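Local coordinates for protein polyisoprenyl-teichoic acid--peptidoglycan teichoic acid transferase TagV (Bacillus subtilis, PDB 6UF3) that belongs to the LytR-CpsA-Psr family of bacterial cell-envelope proteins and folds as a mixed beta sheet flanked by helices, with small hairpins at its side, at residues A[229-232]-A[237-240]; A[48-53]-A[59-64]. One frame throughout, in Å; residues are numbered along the deposited sequence.

Interaction 1 (A[229-232]-A[237-240])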
ATOM      1  N   LEU A 229     -16.991  10.347 -10.302  1.00 30.30           N
ATOM      2  CA  LEU A 229     -17.073  11.435 -11.261  1.00 28.89           C
ATOM      3  C   LEU A 229     -16.855  10.852 -12.645  1.00 29.22           C
ATOM      4  O   LEU A 229     -15.923  10.076 -12.846  1.00 29.14           O
ATOM      5  CB  LEU A 229     -16.027  12.515 -10.949  1.00 27.18           C
ATOM      6  CG  LEU A 229     -15.858  13.630 -11.987  1.00 27.62           C
ATOM      7  CD1 LEU A 229     -17.118  14.495 -12.036  1.00 29.13           C
ATOM      8  CD2 LEU A 229     -14.636  14.472 -11.683  1.00 30.59           C
ATOM      9  N   TYR A 230     -17.719  11.186 -13.590  1.00 30.55           N
ATOM     10  CA  TYR A 230     -17.615  10.638 -14.938  1.00 31.36           C
ATOM     11  C   TYR A 230     -17.383  11.793 -15.900  1.00 32.41           C
ATOM     12  O   TYR A 230     -18.282  12.610 -16.121  1.00 35.95           O
ATOM     13  CB  TYR A 230     -18.869   9.843 -15.300  1.00 34.99           C
ATOM     14  CG  TYR A 230     -19.055   8.628 -14.421  1.00 36.75           C
ATOM     15  CD1 TYR A 230     -19.740   8.718 -13.216  1.00 43.54           C
ATOM     16  CD2 TYR A 230     -18.527   7.397 -14.785  1.00 38.53           C
ATOM     17  CE1 TYR A 230     -19.905   7.614 -12.401  1.00 39.83           C
ATOM     18  CE2 TYR A 230     -18.683   6.281 -13.970  1.00 43.92           C
ATOM     19  CZ  TYR A 230     -19.377   6.400 -12.782  1.00 43.27           C
ATOM     20  OH  TYR A 230     -19.541   5.303 -11.968  1.00 47.32           O
ATOM     21  N   LEU A 231     -16.183  11.856 -16.474  1.00 28.53           N
ATOM     22  CA  LEU A 231     -15.786  12.980 -17.313  1.00 28.99           C
ATOM     23  C   LEU A 231     -15.808  12.582 -18.779  1.00 39.47           C
ATOM     24  O   LEU A 231     -15.435  11.458 -19.136  1.00 35.79           O
ATOM     25  CB  LEU A 231     -14.399  13.498 -16.926  1.00 27.76           C
ATOM     26  CG  LEU A 231     -14.337  14.152 -15.538  1.00 26.16           C
ATOM     27  CD1 LEU A 231     -12.963  14.744 -15.269  1.00 26.78           C
ATOM     28  CD2 LEU A 231     -15.413  15.252 -15.454  1.00 27.08           C
ATOM     29  N   GLY A 232     -16.251  13.521 -19.618  1.00 36.78           N
ATOM     30  CA  GLY A 232     -16.315  13.316 -21.044  1.00 38.30           C
ATOM     31  C   GLY A 232     -17.603  12.641 -21.463  1.00 46.70           C
ATOM     32  O   GLY A 232     -18.368  12.141 -20.633  1.00 48.17           O
ATOM     33  N   TYR A 237     -14.229   7.182 -15.683  1.00 28.03           N
ATOM     34  CA  TYR A 237     -14.442   7.199 -14.242  1.00 30.95           C
ATOM     35  C   TYR A 237     -13.236   7.779 -13.516  1.00 31.30           C
ATOM     36  O   TYR A 237     -12.098   7.346 -13.730  1.00 31.21           O
ATOM     37  CB  TYR A 237     -14.731   5.795 -13.701  1.00 31.09           C
ATOM     38  CG  TYR A 237     -14.770   5.775 -12.188  1.00 29.34           C
ATOM     39  CD1 TYR A 237     -15.915   6.164 -11.506  1.00 34.22           C
ATOM     40  CD2 TYR A 237     -13.656   5.393 -11.440  1.00 29.65           C
ATOM     41  CE1 TYR A 237     -15.963   6.171 -10.134  1.00 36.06           C
ATOM     42  CE2 TYR A 237     -13.693   5.404 -10.051  1.00 25.59           C
ATOM     43  CZ  TYR A 237     -14.854   5.796  -9.406  1.00 32.20           C
ATOM     44  OH  TYR A 237     -14.917   5.811  -8.028  1.00 36.89           O
ATOM     45  N   TYR A 238     -13.501   8.723 -12.616  1.00 24.16           N
ATOM     46  CA  TYR A 238     -12.521   9.245 -11.680  1.00 24.45           C
ATOM     47  C   TYR A 238     -13.092   9.203 -10.271  1.00 22.09           C
ATOM     48  O   TYR A 238     -14.305   9.262 -10.071  1.00 24.04           O
ATOM     49  CB  TYR A 238     -12.148  10.686 -11.990  1.00 24.67           C
ATOM     50  CG  TYR A 238     -11.400  10.863 -13.279  1.00 22.01           C
ATOM     51  CD1 TYR A 238     -12.077  11.041 -14.477  1.00 23.51           C
ATOM     52  CD2 TYR A 238     -10.011  10.863 -13.293  1.00 23.09           C
ATOM     53  CE1 TYR A 238     -11.387  11.213 -15.661  1.00 28.79           C
ATOM     54  CE2 TYR A 238      -9.315  11.029 -14.470  1.00 26.30           C
ATOM     55  CZ  TYR A 238     -10.006  11.202 -15.646  1.00 28.98           C
ATOM     56  OH  TYR A 238      -9.308  11.370 -16.818  1.00 32.69           O
ATOM     57  N   PHE A 239     -12.201   9.126  -9.292  1.00 24.16           N
ATOM     58  CA  PHE A 239     -12.568   9.349  -7.898  1.00 23.07           C
ATOM     59  C   PHE A 239     -12.110  10.746  -7.513  1.00 22.19           C
ATOM     60  O   PHE A 239     -10.904  11.009  -7.428  1.00 23.80           O
ATOM     61  CB  PHE A 239     -11.945   8.300  -6.984  1.00 22.29           C
ATOM     62  CG  PHE A 239     -12.405   8.401  -5.556  1.00 23.84           C
ATOM     63  CD1 PHE A 239     -13.732   8.198  -5.230  1.00 29.20           C
ATOM     64  CD2 PHE A 239     -11.506   8.686  -4.542  1.00 27.45           C
ATOM     65  CE1 PHE A 239     -14.169   8.283  -3.914  1.00 33.62           C
ATOM     66  CE2 PHE A 239     -11.938   8.768  -3.209  1.00 27.47           C
ATOM     67  CZ  PHE A 239     -13.264   8.561  -2.904  1.00 29.34           C
ATOM     68  N   GLU A 240     -13.063  11.652  -7.290  1.00 21.51           N
ATOM     69  CA  GLU A 240     -12.715  13.027  -6.974  1.00 21.52           C
ATOM     70  C   GLU A 240     -12.594  13.182  -5.465  1.00 22.69           C
ATOM     71  O   GLU A 240     -13.587  12.974  -4.755  1.00 27.35           O
ATOM     72  CB  GLU A 240     -13.757  13.990  -7.524  1.00 25.64           C
ATOM     73  CG  GLU A 240     -13.493  15.445  -7.185  1.00 29.41           C
ATOM     74  CD  GLU A 240     -12.309  16.048  -7.917  1.00 33.82           C
ATOM     75  OE1 GLU A 240     -11.767  15.411  -8.853  1.00 29.97           O
ATOM     76  OE2 GLU A 240     -11.924  17.175  -7.541  1.00 31.61           O
TER

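Interaction 2 (A[48-53]-A[59-64])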
ATOM      1  N   ASP A  48      -8.057   5.427  -9.011  1.00 21.07           N
ATOM      2  CA  ASP A  48      -8.664   6.402  -9.911  1.00 20.92           C
ATOM      3  C   ASP A  48      -8.709   7.808  -9.328  1.00 20.99           C
ATOM      4  O   ASP A  48      -9.372   8.673  -9.904  1.00 23.10           O
ATOM      5  CB  ASP A  48     -10.078   5.964 -10.292  1.00 25.45           C
ATOM      6  CG  ASP A  48     -10.109   4.602 -10.960  1.00 33.74           C
ATOM      7  OD1 ASP A  48      -9.568   4.483 -12.074  1.00 32.77           O
ATOM      8  OD2 ASP A  48     -10.667   3.649 -10.371  1.00 32.85           O
ATOM      9  N   THR A  49      -8.015   8.066  -8.218  1.00 22.15           N
ATOM     10  CA  THR A  49      -8.069   9.393  -7.613  1.00 22.92           C
ATOM     11  C   THR A  49      -7.545  10.451  -8.580  1.00 21.86           C
ATOM     12  O   THR A  49      -6.428  10.347  -9.099  1.00 20.30           O
ATOM     13  CB  THR A  49      -7.273   9.431  -6.305  1.00 22.90           C
ATOM     14  OG1 THR A  49      -7.737   8.397  -5.438  1.00 20.53           O
ATOM     15  CG2 THR A  49      -7.485  10.771  -5.597  1.00 22.35           C
ATOM     16  N   ARG A  50      -8.366  11.470  -8.822  1.00 21.57           N
ATOM     17  CA  ARG A  50      -8.050  12.538  -9.772  1.00 22.09           C
ATOM     18  C   ARG A  50      -7.091  13.536  -9.124  1.00 29.24           C
ATOM     19  O   ARG A  50      -7.453  14.229  -8.166  1.00 26.33           O
ATOM     20  CB  ARG A  50      -9.339  13.211 -10.232  1.00 21.75           C
ATOM     21  CG  ARG A  50      -9.165  14.275 -11.323  1.00 23.19           C
ATOM     22  CD  ARG A  50     -10.515  14.565 -11.959  1.00 25.60           C
ATOM     23  NE  ARG A  50     -10.508  15.743 -12.839  1.00 27.35           N
ATOM     24  CZ  ARG A  50     -10.913  16.953 -12.470  1.00 31.90           C
ATOM     25  NH1 ARG A  50     -11.364  17.163 -11.240  1.00 32.61           N
ATOM     26  NH2 ARG A  50     -10.878  17.964 -13.331  1.00 30.24           N
ATOM     27  N   VAL A  51      -5.864  13.625  -9.649  1.00 22.15           N
ATOM     28  CA  VAL A  51      -4.797  14.413  -9.039  1.00 21.10           C
ATOM     29  C   VAL A  51      -3.964  15.061 -10.136  1.00 22.83           C
ATOM     30  O   VAL A  51      -3.963  14.624 -11.290  1.00 23.79           O
ATOM     31  CB  VAL A  51      -3.855  13.572  -8.143  1.00 22.30           C
ATOM     32  CG1 VAL A  51      -4.629  12.891  -7.019  1.00 26.14           C
ATOM     33  CG2 VAL A  51      -3.087  12.553  -8.989  1.00 20.67           C
ATOM     34  N   GLN A  52      -3.231  16.104  -9.756  1.00 24.60           N
ATOM     35  CA  GLN A  52      -2.195  16.662 -10.616  1.00 25.21           C
ATOM     36  C   GLN A  52      -0.917  15.850 -10.446  1.00 21.97           C
ATOM     37  O   GLN A  52      -0.447  15.648  -9.325  1.00 24.14           O
ATOM     38  CB  GLN A  52      -1.939  18.132 -10.291  1.00 31.40           C
ATOM     39  CG  GLN A  52      -1.080  18.850 -11.327  1.00 32.45           C
ATOM     40  CD  GLN A  52      -1.858  19.220 -12.584  1.00 43.55           C
ATOM     41  OE1 GLN A  52      -3.027  19.604 -12.523  1.00 44.89           O
ATOM     42  NE2 GLN A  52      -1.204  19.108 -13.734  1.00 47.91           N
ATOM     43  N   LEU A  53      -0.358  15.373 -11.558  1.00 25.75           N
ATOM     44  CA  LEU A  53       0.897  14.639 -11.466  1.00 22.27           C
ATOM     45  C   LEU A  53       2.015  15.584 -11.049  1.00 22.69           C
ATOM     46  O   LEU A  53       2.058  16.736 -11.480  1.00 21.52           O
ATOM     47  CB  LEU A  53       1.244  14.001 -12.816  1.00 23.44           C
ATOM     48  CG  LEU A  53       0.260  12.933 -13.291  1.00 28.99           C
ATOM     49  CD1 LEU A  53       0.747  12.277 -14.577  1.00 35.43           C
ATOM     50  CD2 LEU A  53       0.032  11.905 -12.200  1.00 31.05           C
ATOM     51  N   GLY A  59      -0.407  20.905 -17.190  1.00 46.89           N
ATOM     52  CA  GLY A  59      -1.259  19.815 -17.607  1.00 45.30           C
ATOM     53  C   GLY A  59      -2.553  19.698 -16.808  1.00 43.48           C
ATOM     54  O   GLY A  59      -2.776  20.371 -15.805  1.00 43.51           O
ATOM     55  N   SER A  60      -3.418  18.823 -17.300  1.00 36.71           N
ATOM     56  CA  SER A  60      -4.674  18.492 -16.653  1.00 36.52           C
ATOM     57  C   SER A  60      -4.485  17.356 -15.657  1.00 36.49           C
ATOM     58  O   SER A  60      -3.564  16.543 -15.766  1.00 30.76           O
ATOM     59  CB  SER A  60      -5.711  18.083 -17.693  1.00 38.92           C
ATOM     60  OG  SER A  60      -5.197  17.044 -18.511  1.00 38.08           O
ATOM     61  N   LYS A  61      -5.384  17.305 -14.679  1.00 26.14           N
ATOM     62  CA  LYS A  61      -5.377  16.225 -13.707  1.00 25.70           C
ATOM     63  C   LYS A  61      -5.675  14.891 -14.376  1.00 26.32           C
ATOM     64  O   LYS A  61      -6.392  14.812 -15.373  1.00 27.32           O
ATOM     65  CB  LYS A  61      -6.412  16.491 -12.616  1.00 29.38           C
ATOM     66  CG  LYS A  61      -6.056  17.619 -11.676  1.00 29.28           C
ATOM     67  CD  LYS A  61      -7.242  17.951 -10.785  1.00 32.87           C
ATOM     68  CE  LYS A  61      -6.850  18.900  -9.674  1.00 38.91           C
ATOM     69  NZ  LYS A  61      -8.059  19.331  -8.909  1.00 40.89           N
ATOM     70  N   THR A  62      -5.135  13.825 -13.797  1.00 25.46           N
ATOM     71  CA  THR A  62      -5.379  12.489 -14.303  1.00 24.58           C
ATOM     72  C   THR A  62      -5.479  11.551 -13.111  1.00 25.18           C
ATOM     73  O   THR A  62      -5.449  11.983 -11.959  1.00 24.00           O
ATOM     74  CB  THR A  62      -4.287  12.079 -15.300  1.00 34.13           C
ATOM     75  OG1 THR A  62      -4.669  10.871 -15.962  1.00 34.76           O
ATOM     76  CG2 THR A  62      -2.958  11.906 -14.607  1.00 30.56           C
ATOM     77  N   LYS A  63      -5.630  10.261 -13.387  1.00 24.26           N
ATOM     78  CA  LYS A  63      -5.736   9.292 -12.305  1.00 21.91           C
ATOM     79  C   LYS A  63      -4.368   9.060 -11.679  1.00 20.77           C
ATOM     80  O   LYS A  63      -3.359   9.027 -12.374  1.00 21.83           O
ATOM     81  CB  LYS A  63      -6.294   7.973 -12.825  1.00 24.11           C
ATOM     82  CG  LYS A  63      -7.634   8.073 -13.466  1.00 29.54           C
ATOM     83  CD  LYS A  63      -8.072   6.713 -13.945  1.00 35.86           C
ATOM     84  CE  LYS A  63      -9.327   6.819 -14.757  1.00 42.22           C
ATOM     85  NZ  LYS A  63     -10.006   5.506 -14.885  1.00 45.53           N
ATOM     86  N   ILE A  64      -4.335   8.879 -10.354  1.00 17.03           N
ATOM     87  CA  ILE A  64      -3.036   8.778  -9.696  1.00 17.88           C
ATOM     88  C   ILE A  64      -2.287   7.523 -10.144  1.00 19.22           C
ATOM     89  O   ILE A  64      -1.049   7.506 -10.160  1.00 19.18           O
ATOM     90  CB  ILE A  64      -3.192   8.842  -8.164  1.00 17.73           C
ATOM     91  CG1 ILE A  64      -1.821   9.025  -7.510  1.00 18.66           C
ATOM     92  CG2 ILE A  64      -3.929   7.611  -7.620  1.00 16.13           C
ATOM     93  CD1 ILE A  64      -1.883   9.480  -6.052  1.00 19.15           C
TER
HETATM   94  O   HOH W   1      -9.279  16.701  -8.318  1.00 38.27           O
HETATM   95  O   HOH W   2      -1.269  16.031 -14.226  1.00 22.86           O

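Interaction 1 (A[229-232]-A[237-240])
Leu229 and Tyr238 face each other as an antiparallel hydrogen-bonded pair in the hairpin of strands 226-231 and 236-241. Tyr238 N donates to Leu229 O at 2.8 Å, in a nearly straight bond (165° at the hydrogen). The return bond, Leu229 N to Tyr238 O, is 2.9 Å long and more bent. Leu229 O also receives the CA-H of Tyr237, with 3.5 Å between Leu229 O and Tyr237 CA.

Leu229, Leu231, Tyr238 and Glu240 share one face of the hairpin. The Leu231 side chain crosses the Tyr238 ring at about a right angle, and its CD1 comes 3.9 Å from Tyr238 CE1. With CG anti to the backbone N (chi1 172°), the Leu229 side chain runs beside that of Glu240, and Leu229 CD2 lies 4.1 Å from Glu240 OE1. Glu240 OE1 itself forms a salt bridge with Arg50, whose side chain also touches Leu229, Leu231 and Tyr238.

The other face carries Tyr230 and Tyr237. Tyr237 turns a ring edge toward the face of Tyr230 in an offset edge-to-face pair, with ring centroids 5.5 Å apart and planes at 61°. Tyr237 OH is hydrogen-bonded to Asp228.

The contact lies at the surface and no touching residue is fully buried. Backbone bonds pair the strands, while apolar and aromatic contacts lie on both faces, and the polar ends of Tyr237 and Glu240 find their partners beyond these segments.

Interaction 2 (A[48-53]-A[59-64])
Lys61 lies across Arg50 and Val51 at one end of the short antiparallel hairpin of strands 50-51 and 62-63. Lys61 CB sits 3.4 Å from Val51 O and 3.8 Å from Arg50 CG. CG, anti to the carbonyl carbon (chi1 -71°), rests on the Val51 carbonyl group. Lys61 CD stands 4.1 Å above the plane of the Arg50 guanidinium, over its centre. The chain then continues extended through CE, and Lys61 NZ donates to a water oxygen at 3.0 Å. That water also lies close to Arg50 O. The two cationic ends are near each other, but Arg50 NH1 has its own salt bridge with Glu240.

Val51 and Thr62 form the hydrogen-bonded pair, with Val51 N 2.9 Å from Thr62 O. Beyond it, Leu53 CG packs 3.6 Å from Thr62 CG2. Gln52 NE2 reaches Gly59 O at 2.9 Å, coming from above the carbonyl plane (71° out of it). At the other end, Lys63 lies alongside Asp48 and forms a salt bridge, Lys63 NZ to Asp48 OD1, at 3.0 Å. The ammonium nitrogen meets OD1 from above the carboxylate plane.

Val51 CG2 packs against Ile64 on the buried side. Helix 72-84 covers this side, with Phe83 against Thr49 and Val51, Thr79 against Val51, and Glu75 against Leu53. Strand 236-241 runs along Asp48 and Thr49, and strand 226-231 touches Arg50.

Overall arrangement
Interaction 2 comes first along the chain and closes before interaction 1 opens. Each is a two-stranded antiparallel hairpin, separate from the six-stranded mixed sheet. Their centres are 11 Å apart, on the same side of the chain's centre. Strand 236-241 runs beside segment 48-53. Two probable backbone hydrogen bonds join them, Phe239 N to Asp48 O and Phe239 O to Arg50 N, each 2.9 Å. The Tyr237 ring packs against Asp48, and Lys63 NZ makes a weak hydrogen bond to Tyr237 O. Segment 48-53 therefore has segment 59-64 and strand 236-241 as neighbours. The hairpin late in the chain is thus tied directly to the earlier one, with interaction 1 farther from the chain's centre.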